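Long-range contact in IL-4-inducing protein (Schistosoma mansoni, PDB 4EL6), which binds IgE through a crystallin fold and so triggers antigen-independent basophil activation and interleukin-4 release: residues E51-Y63 / I67-D78. Sequence-based numbering, arbitrary orientation. Where two conformers were deposited one is given.
Sequences ERPYWYLFDNVNY and ITGLGHGTCIDD
W55 and L70 face each other as an antiparallel hydrogen-bonded pair. W55 N gives a nearly straight bond to L70 O (2.8 Å, 172°), and L70 N returns one to W55 O. L57 and T68 repeat the pattern two residues on, with L57 N 2.8 Å from T68 O. W55, L57, T68 and L70 share one face of the sheet. This is the tightly packed side: W55, L57 and L70 are buried, and T68 is partly exposed. L57 CD1 meets L70 CD1 at 3.7 Å, the two leucines crossing at a slant. The W55 indole turns away from L70 and bonds through NE1 to Y7 O. W55 and L57 both also touch L9 of strand 9-12. Strands 52-58 and 67-71 form a beta hairpin within the beta/gamma-crystallin fold. Strand 67-71 is an outer strand of its sheet, and 52-58 lies between it and 89-95.

On the other face Y54 and Y56 are partly exposed and I67 is exposed, while F58 is buried. The Y54 ring folds back over strand 67-71 because its CG is anti to the backbone N (chi1 -166°). L70 O then sits 3.6 Å above the plane of the Y54 ring, over its centre. Y54 OH comes to 3.5 Å from G69 C. The Y56 ring also lies against the G69 backbone, with Y56 CD1 3.7 Å from G69 CA. Y54 CE1 in turn lies over one face of the Y56 ring, offset toward its rim. In one of its two conformers, I67 CG1 is 3.7 Å from F58 CE2.

At the P53 end a water donates to P53 O (2.7 Å) and accepts from H72 N. H72 is the second residue of the type II beta turn G71-T74. Its imidazole lies against the aliphatic part of R52, with R52 CG over one face of the H72 ring. H72 ND1 is held by V45 N.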
ATOM      1  N   GLU A  51      -8.935  -7.236 -11.792  1.00 50.36           N
ATOM      2  CA  GLU A  51      -9.524  -8.271 -10.914  1.00 46.94           C
ATOM      3  C   GLU A  51      -9.617  -7.671  -9.486  1.00 36.14           C
ATOM      4  O   GLU A  51     -10.269  -6.574  -9.231  1.00 30.10           O
ATOM      5  CB  GLU A  51      -8.662  -9.577 -11.031  1.00 50.56           C
ATOM      6  CG  GLU A  51      -9.082 -10.817 -10.227  1.00 52.93           C
ATOM      7  CD  GLU A  51     -10.597 -11.101 -10.193  1.00 64.96           C
ATOM      8  OE1 GLU A  51     -11.339 -10.743 -11.147  1.00 71.85           O
ATOM      9  OE2 GLU A  51     -11.060 -11.717  -9.196  1.00 66.44           O
ATOM     10  N   ARG A  52      -8.887  -8.318  -8.585  1.00 31.39           N
ATOM     11  CA  ARG A  52      -8.736  -7.823  -7.259  1.00 26.03           C
ATOM     12  C   ARG A  52      -7.431  -7.054  -7.218  1.00 20.99           C
ATOM     13  O   ARG A  52      -6.384  -7.597  -7.581  1.00 16.63           O
ATOM     14  CB  ARG A  52      -8.763  -8.983  -6.280  1.00 28.59           C
ATOM     15  CG  ARG A  52     -10.044  -9.814  -6.456  1.00 33.27           C
ATOM     16  CD  ARG A  52     -10.006 -11.136  -5.733  1.00 38.09           C
ATOM     17  NE  ARG A  52      -9.111 -12.093  -6.366  1.00 42.20           N
ATOM     18  CZ  ARG A  52      -8.550 -13.122  -5.730  1.00 47.62           C
ATOM     19  NH1 ARG A  52      -8.762 -13.332  -4.432  1.00 51.04           N
ATOM     20  NH2 ARG A  52      -7.752 -13.944  -6.387  1.00 49.51           N
ATOM     21  N   PRO A  53      -7.495  -5.779  -6.777  1.00 17.26           N
ATOM     22  CA  PRO A  53      -6.267  -5.022  -6.596  1.00 17.06           C
ATOM     23  C   PRO A  53      -5.408  -5.594  -5.477  1.00 14.62           C
ATOM     24  O   PRO A  53      -5.903  -6.229  -4.526  1.00 14.40           O
ATOM     25  CB  PRO A  53      -6.745  -3.646  -6.218  1.00 18.09           C
ATOM     26  CG  PRO A  53      -8.112  -3.843  -5.670  1.00 20.20           C
ATOM     27  CD  PRO A  53      -8.677  -5.000  -6.412  1.00 19.23           C
ATOM     28  N   TYR A  54      -4.087  -5.468  -5.650  1.00 12.52           N
ATOM     29  CA  TYR A  54      -3.149  -5.864  -4.592  1.00 10.90           C
ATOM     30  C   TYR A  54      -2.049  -4.827  -4.601  1.00 10.95           C
ATOM     31  O   TYR A  54      -1.576  -4.490  -5.670  1.00 13.14           O
ATOM     32  CB  TYR A  54      -2.553  -7.277  -4.810  1.00 11.70           C
ATOM     33  CG  TYR A  54      -1.867  -7.797  -3.571  1.00 12.08           C
ATOM     34  CD1 TYR A  54      -0.537  -7.477  -3.294  1.00 12.31           C
ATOM     35  CD2 TYR A  54      -2.513  -8.619  -2.688  1.00 12.81           C
ATOM     36  CE1 TYR A  54       0.081  -7.883  -2.150  1.00 11.45           C
ATOM     37  CE2 TYR A  54      -1.906  -9.065  -1.535  1.00 12.74           C
ATOM     38  CZ  TYR A  54      -0.576  -8.713  -1.283  1.00 13.02           C
ATOM     39  OH  TYR A  54       0.023  -9.122  -0.149  1.00 13.69           O
ATOM     40  N   TRP A  55      -1.656  -4.312  -3.429  1.00  9.23           N
ATOM     41  CA  TRP A  55      -0.701  -3.216  -3.379  1.00  8.24           C
ATOM     42  C   TRP A  55       0.533  -3.595  -2.591  1.00  8.15           C
ATOM     43  O   TRP A  55       0.426  -4.204  -1.537  1.00  8.23           O
ATOM     44  CB  TRP A  55      -1.340  -1.998  -2.761  1.00  7.63           C
ATOM     45  CG  TRP A  55      -2.429  -1.356  -3.581  1.00  7.27           C
ATOM     46  CD1 TRP A  55      -3.777  -1.731  -3.684  1.00  7.64           C
ATOM     47  CD2 TRP A  55      -2.262  -0.228  -4.443  1.00  7.21           C
ATOM     48  NE1 TRP A  55      -4.449  -0.878  -4.570  1.00  7.96           N
ATOM     49  CE2 TRP A  55      -3.587   0.069  -5.011  1.00  7.01           C
ATOM     50  CE3 TRP A  55      -1.176   0.624  -4.755  1.00  7.44           C
ATOM     51  CZ2 TRP A  55      -3.767   1.162  -5.829  1.00  7.60           C
ATOM     52  CZ3 TRP A  55      -1.420   1.726  -5.585  1.00  7.73           C
ATOM     53  CH2 TRP A  55      -2.696   1.938  -6.109  1.00  7.05           C
ATOM     54  N   TYR A  56       1.722  -3.271  -3.100  1.00  8.28           N
ATOM     55  CA  TYR A  56       2.967  -3.394  -2.355  1.00  8.05           C
ATOM     56  C   TYR A  56       3.523  -2.028  -1.979  1.00  8.06           C
ATOM     57  O   TYR A  56       3.633  -1.086  -2.802  1.00  6.82           O
ATOM     58  CB  TYR A  56       3.992  -4.133  -3.208  1.00  8.66           C
ATOM     59  CG  TYR A  56       3.788  -5.625  -3.245  1.00  9.68           C
ATOM     60  CD1 TYR A  56       3.893  -6.364  -2.076  1.00 11.44           C
ATOM     61  CD2 TYR A  56       3.463  -6.279  -4.443  1.00 11.25           C
ATOM     62  CE1 TYR A  56       3.722  -7.742  -2.104  1.00 12.51           C
ATOM     63  CE2 TYR A  56       3.250  -7.650  -4.423  1.00 12.42           C
ATOM     64  CZ  TYR A  56       3.460  -8.338  -3.273  1.00 13.33           C
ATOM     65  OH  TYR A  56       3.267  -9.713  -3.288  1.00 19.71           O
ATOM     66  N   LEU A  57       3.882  -1.904  -0.711  1.00  7.39           N
ATOM     67  CA  LEU A  57       4.556  -0.715  -0.171  1.00  7.81           C
ATOM     68  C   LEU A  57       5.984  -1.067   0.179  1.00  7.36           C
ATOM     69  O   LEU A  57       6.228  -2.158   0.706  1.00  7.02           O
ATOM     70  CB  LEU A  57       3.909  -0.261   1.132  1.00  8.59           C
ATOM     71  CG  LEU A  57       2.420  -0.265   1.202  1.00 10.67           C
ATOM     72  CD1 LEU A  57       1.857   0.223   2.520  1.00 11.70           C
ATOM     73  CD2 LEU A  57       1.861   0.528   0.142  1.00 11.68           C
ATOM     74  N   PHE A  58       6.934  -0.194  -0.148  1.00  6.52           N
ATOM     75  CA  PHE A  58       8.319  -0.429  -0.011  1.00  6.26           C
ATOM     76  C   PHE A  58       9.001   0.664   0.785  1.00  6.56           C
ATOM     77  O   PHE A  58       8.609   1.848   0.670  1.00  6.34           O
ATOM     78  CB  PHE A  58       8.969  -0.384  -1.420  1.00  6.35           C
ATOM     79  CG  PHE A  58       8.490  -1.465  -2.322  1.00  6.42           C
ATOM     80  CD1 PHE A  58       7.349  -1.267  -3.100  1.00  6.67           C
ATOM     81  CD2 PHE A  58       9.201  -2.687  -2.451  1.00  6.68           C
ATOM     82  CE1 PHE A  58       6.938  -2.235  -3.988  1.00  6.60           C
ATOM     83  CE2 PHE A  58       8.752  -3.671  -3.307  1.00  6.71           C
ATOM     84  CZ  PHE A  58       7.600  -3.470  -4.036  1.00  6.71           C
ATOM     85  N   ASP A  59      10.054   0.331   1.574  1.00  6.66           N
ATOM     86  CA  ASP A  59      10.735   1.376   2.343  1.00  7.15           C
ATOM     87  C   ASP A  59      11.938   1.966   1.612  1.00  7.49           C
ATOM     88  O   ASP A  59      12.623   2.802   2.197  1.00  8.07           O
ATOM     89  CB  ASP A  59      11.101   0.937   3.769  1.00  7.15           C
ATOM     90  CG  ASP A  59      12.443   0.159   3.846  1.00  7.36           C
ATOM     91  OD1 ASP A  59      12.910  -0.433   2.845  1.00  7.49           O
ATOM     92  OD2 ASP A  59      13.039   0.162   4.970  1.00  9.04           O
ATOM     93  N   ASN A  60      12.140   1.607   0.323  1.00  8.21           N
ATOM     94  CA  ASN A  60      13.126   2.314  -0.484  1.00  9.12           C
ATOM     95  C   ASN A  60      12.534   2.577  -1.807  1.00  8.48           C
ATOM     96  O   ASN A  60      11.408   2.174  -2.088  1.00  7.54           O
ATOM     97  CB  ASN A  60      14.374   1.489  -0.559  1.00 11.23           C
ATOM     98  CG  ASN A  60      15.583   2.286  -0.945  1.00 12.87           C
ATOM     99  OD1 ASN A  60      15.559   3.487  -1.198  1.00 12.95           O
ATOM    100  ND2 ASN A  60      16.702   1.595  -0.919  1.00 19.77           N
ATOM    101  N   VAL A  61      13.168   3.448  -2.543  1.00  8.07           N
ATOM    102  CA  VAL A  61      12.656   3.818  -3.881  1.00  7.44           C
ATOM    103  C   VAL A  61      12.801   2.674  -4.907  1.00  7.87           C
ATOM    104  O   VAL A  61      13.508   1.659  -4.700  1.00  6.51           O
ATOM    105  CB  VAL A  61      13.360   5.097  -4.380  1.00  7.99           C
ATOM    106  CG1 VAL A  61      13.170   6.261  -3.422  1.00  8.43           C
ATOM    107  CG2 VAL A  61      14.834   4.792  -4.650  1.00  8.22           C
ATOM    108  N   ASN A  62      12.053   2.805  -5.996  1.00  6.86           N
ATOM    109  CA  ASN A  62      12.148   1.904  -7.106  1.00  7.42           C
ATOM    110  C   ASN A  62      11.884   0.434  -6.723  1.00  7.21           C
ATOM    111  O   ASN A  62      12.481  -0.474  -7.274  1.00  7.50           O
ATOM    112  CB  ASN A  62      13.445   2.120  -7.869  1.00  7.58           C
ATOM    113  CG  ASN A  62      13.547   3.564  -8.440  1.00  8.38           C
ATOM    114  OD1 ASN A  62      12.553   4.201  -8.769  1.00  8.97           O
ATOM    115  ND2 ASN A  62      14.731   4.060  -8.443  1.00  9.70           N
ATOM    116  N   TYR A  63      10.938   0.262  -5.803  1.00  6.84           N
ATOM    117  CA  TYR A  63      10.352  -1.056  -5.498  1.00  7.17           C
ATOM    118  C   TYR A  63      11.448  -1.943  -4.953  1.00  7.99           C
ATOM    119  O   TYR A  63      11.543  -3.108  -5.301  1.00  8.76           O
ATOM    120  CB  TYR A  63       9.665  -1.627  -6.726  1.00  7.48           C
ATOM    121  CG  TYR A  63       8.849  -0.565  -7.461  1.00  7.32           C
ATOM    122  CD1 TYR A  63       7.769   0.076  -6.830  1.00  6.81           C
ATOM    123  CD2 TYR A  63       9.166  -0.209  -8.756  1.00  7.61           C
ATOM    124  CE1 TYR A  63       7.057   1.071  -7.480  1.00  7.34           C
ATOM    125  CE2 TYR A  63       8.437   0.840  -9.421  1.00  8.47           C
ATOM    126  CZ  TYR A  63       7.402   1.443  -8.779  1.00  8.30           C
ATOM    127  OH  TYR A  63       6.604   2.392  -9.369  1.00  9.69           O
ATOM    128  N   ILE A  67       9.152  -4.773   2.244  1.00  7.10           N
ATOM    129  CA  ILE A  67       7.924  -4.916   1.463  0.57  7.36           C
ATOM    130  C   ILE A  67       6.783  -5.276   2.392  1.00  7.76           C
ATOM    131  O   ILE A  67       6.858  -6.288   3.132  1.00  7.53           O
ATOM    132  CB  ILE A  67       8.030  -6.007   0.406  0.57  7.72           C
ATOM    133  CG1 ILE A  67       9.316  -5.824  -0.392  0.57  7.99           C
ATOM    134  CG2 ILE A  67       6.756  -6.025  -0.474  0.57  7.82           C
ATOM    135  CD1 ILE A  67       9.479  -6.870  -1.484  0.57  8.44           C
ATOM    136  N   THR A  68       5.678  -4.485   2.295  1.00  7.49           N
ATOM    137  CA  THR A  68       4.456  -4.770   3.002  1.00  8.02           C
ATOM    138  C   THR A  68       3.381  -4.767   1.937  1.00  8.49           C
ATOM    139  O   THR A  68       3.145  -3.739   1.256  1.00  8.39           O
ATOM    140  CB  THR A  68       4.232  -3.694   4.035  1.00  8.22           C
ATOM    141  OG1 THR A  68       5.193  -3.853   5.084  1.00  8.23           O
ATOM    142  CG2 THR A  68       2.792  -3.748   4.653  1.00  8.24           C
ATOM    143  N   GLY A  69       2.641  -5.887   1.809  1.00  9.46           N
ATOM    144  CA  GLY A  69       1.636  -6.040   0.815  1.00  9.84           C
ATOM    145  C   GLY A  69       0.252  -6.068   1.451  1.00 10.03           C
ATOM    146  O   GLY A  69       0.116  -6.450   2.606  1.00 10.33           O
ATOM    147  N   LEU A  70      -0.736  -5.574   0.705  1.00 10.51           N
ATOM    148  CA  LEU A  70      -2.131  -5.483   1.163  1.00 11.71           C
ATOM    149  C   LEU A  70      -3.013  -5.854   0.011  1.00 11.05           C
ATOM    150  O   LEU A  70      -2.924  -5.290  -1.108  1.00 10.17           O
ATOM    151  CB  LEU A  70      -2.583  -4.067   1.589  1.00 12.00           C
ATOM    152  CG  LEU A  70      -1.872  -3.333   2.697  1.00 14.46           C
ATOM    153  CD1 LEU A  70      -0.682  -2.518   2.255  1.00 14.99           C
ATOM    154  CD2 LEU A  70      -2.974  -2.432   3.293  1.00 15.17           C
ATOM    155  N   GLY A  71      -3.837  -6.841   0.276  1.00 12.05           N
ATOM    156  CA  GLY A  71      -4.919  -7.203  -0.647  1.00 12.08           C
ATOM    157  C   GLY A  71      -6.227  -6.422  -0.464  1.00 11.70           C
ATOM    158  O   GLY A  71      -6.404  -5.614   0.449  1.00 10.55           O
ATOM    159  N   HIS A  72      -7.187  -6.650  -1.369  1.00 11.82           N
ATOM    160  CA  HIS A  72      -8.395  -5.921  -1.291  1.00 12.00           C
ATOM    161  C   HIS A  72      -9.119  -6.289  -0.007  1.00 11.26           C
ATOM    162  O   HIS A  72      -9.147  -7.472   0.450  1.00 10.61           O
ATOM    163  CB  HIS A  72      -9.333  -6.184  -2.478  1.00 13.64           C
ATOM    164  CG  HIS A  72     -10.027  -7.512  -2.432  1.00 16.09           C
ATOM    165  ND1 HIS A  72     -11.387  -7.628  -2.229  1.00 19.78           N
ATOM    166  CD2 HIS A  72      -9.527  -8.822  -2.540  1.00 18.29           C
ATOM    167  CE1 HIS A  72     -11.709  -8.937  -2.204  1.00 21.37           C
ATOM    168  NE2 HIS A  72     -10.588  -9.670  -2.383  1.00 19.35           N
ATOM    169  N   GLY A  73      -9.699  -5.238   0.544  1.00 10.76           N
ATOM    170  CA  GLY A  73     -10.438  -5.301   1.810  1.00 13.02           C
ATOM    171  C   GLY A  73      -9.548  -5.317   3.056  1.00 14.69           C
ATOM    172  O   GLY A  73     -10.083  -5.325   4.151  1.00 21.75           O
ATOM    173  N   THR A  74      -8.227  -5.285   2.931  1.00 13.39           N
ATOM    174  CA  THR A  74      -7.320  -5.297   4.079  1.00 14.45           C
ATOM    175  C   THR A  74      -7.048  -3.829   4.543  1.00 13.74           C
ATOM    176  O   THR A  74      -6.806  -2.931   3.684  1.00 11.59           O
ATOM    177  CB  THR A  74      -5.990  -5.992   3.711  1.00 16.23           C
ATOM    178  OG1 THR A  74      -6.310  -7.399   3.579  1.00 19.47           O
ATOM    179  CG2 THR A  74      -4.862  -5.823   4.837  1.00 19.66           C
ATOM    180  N   CYS A  75      -7.085  -3.606   5.867  1.00 11.84           N
ATOM    181  CA  CYS A  75      -6.479  -2.421   6.490  1.00 10.65           C
ATOM    182  C   CYS A  75      -5.311  -2.808   7.410  1.00 10.23           C
ATOM    183  O   CYS A  75      -5.338  -3.916   8.072  1.00 11.94           O
ATOM    184  CB  CYS A  75      -7.489  -1.669   7.346  1.00 10.67           C
ATOM    185  SG  CYS A  75      -8.797  -0.904   6.379  1.00 10.85           S
ATOM    186  N   ILE A  76      -4.241  -2.021   7.376  1.00  9.35           N
ATOM    187  CA  ILE A  76      -3.301  -2.036   8.465  1.00  9.29           C
ATOM    188  C   ILE A  76      -3.660  -0.924   9.445  1.00  9.24           C
ATOM    189  O   ILE A  76      -3.509   0.246   9.155  1.00  8.63           O
ATOM    190  CB  ILE A  76      -1.849  -1.934   7.961  1.00  8.94           C
ATOM    191  CG1 ILE A  76      -1.571  -3.093   7.014  1.00  9.45           C
ATOM    192  CG2 ILE A  76      -0.933  -1.904   9.184  1.00  9.12           C
ATOM    193  CD1 ILE A  76      -0.288  -2.943   6.291  1.00  9.72           C
ATOM    194  N   ASP A  77      -4.255  -1.300  10.594  1.00  9.15           N
ATOM    195  CA  ASP A  77      -4.811  -0.296  11.461  1.00  9.05           C
ATOM    196  C   ASP A  77      -3.776   0.584  12.162  1.00  9.14           C
ATOM    197  O   ASP A  77      -4.084   1.701  12.579  1.00  9.20           O
ATOM    198  CB  ASP A  77      -5.651  -1.010  12.545  1.00  9.82           C
ATOM    199  CG  ASP A  77      -6.944  -1.597  12.022  1.00 10.52           C
ATOM    200  OD1 ASP A  77      -7.523  -1.095  11.010  1.00 10.05           O
ATOM    201  OD2 ASP A  77      -7.414  -2.541  12.720  1.00 10.93           O
ATOM    202  N   ASP A  78      -2.603   0.037  12.386  1.00  9.05           N
ATOM    203  CA  ASP A  78      -1.506   0.861  12.967  1.00  9.68           C
ATOM    204  C   ASP A  78      -0.218   0.617  12.196  1.00 10.34           C
ATOM    205  O   ASP A  78       0.590  -0.299  12.460  1.00 10.44           O
ATOM    206  CB  ASP A  78      -1.281   0.652  14.470  1.00 10.82           C
ATOM    207  CG  ASP A  78      -0.248   1.588  15.014  1.00 12.12           C
ATOM    208  OD1 ASP A  78       0.446   2.299  14.212  1.00 13.71           O
ATOM    209  OD2 ASP A  78      -0.229   1.740  16.262  1.00 15.48           O
TER
HETATM  210  O   HOH W   1      -6.458  -8.588  -3.369  1.00 20.09           O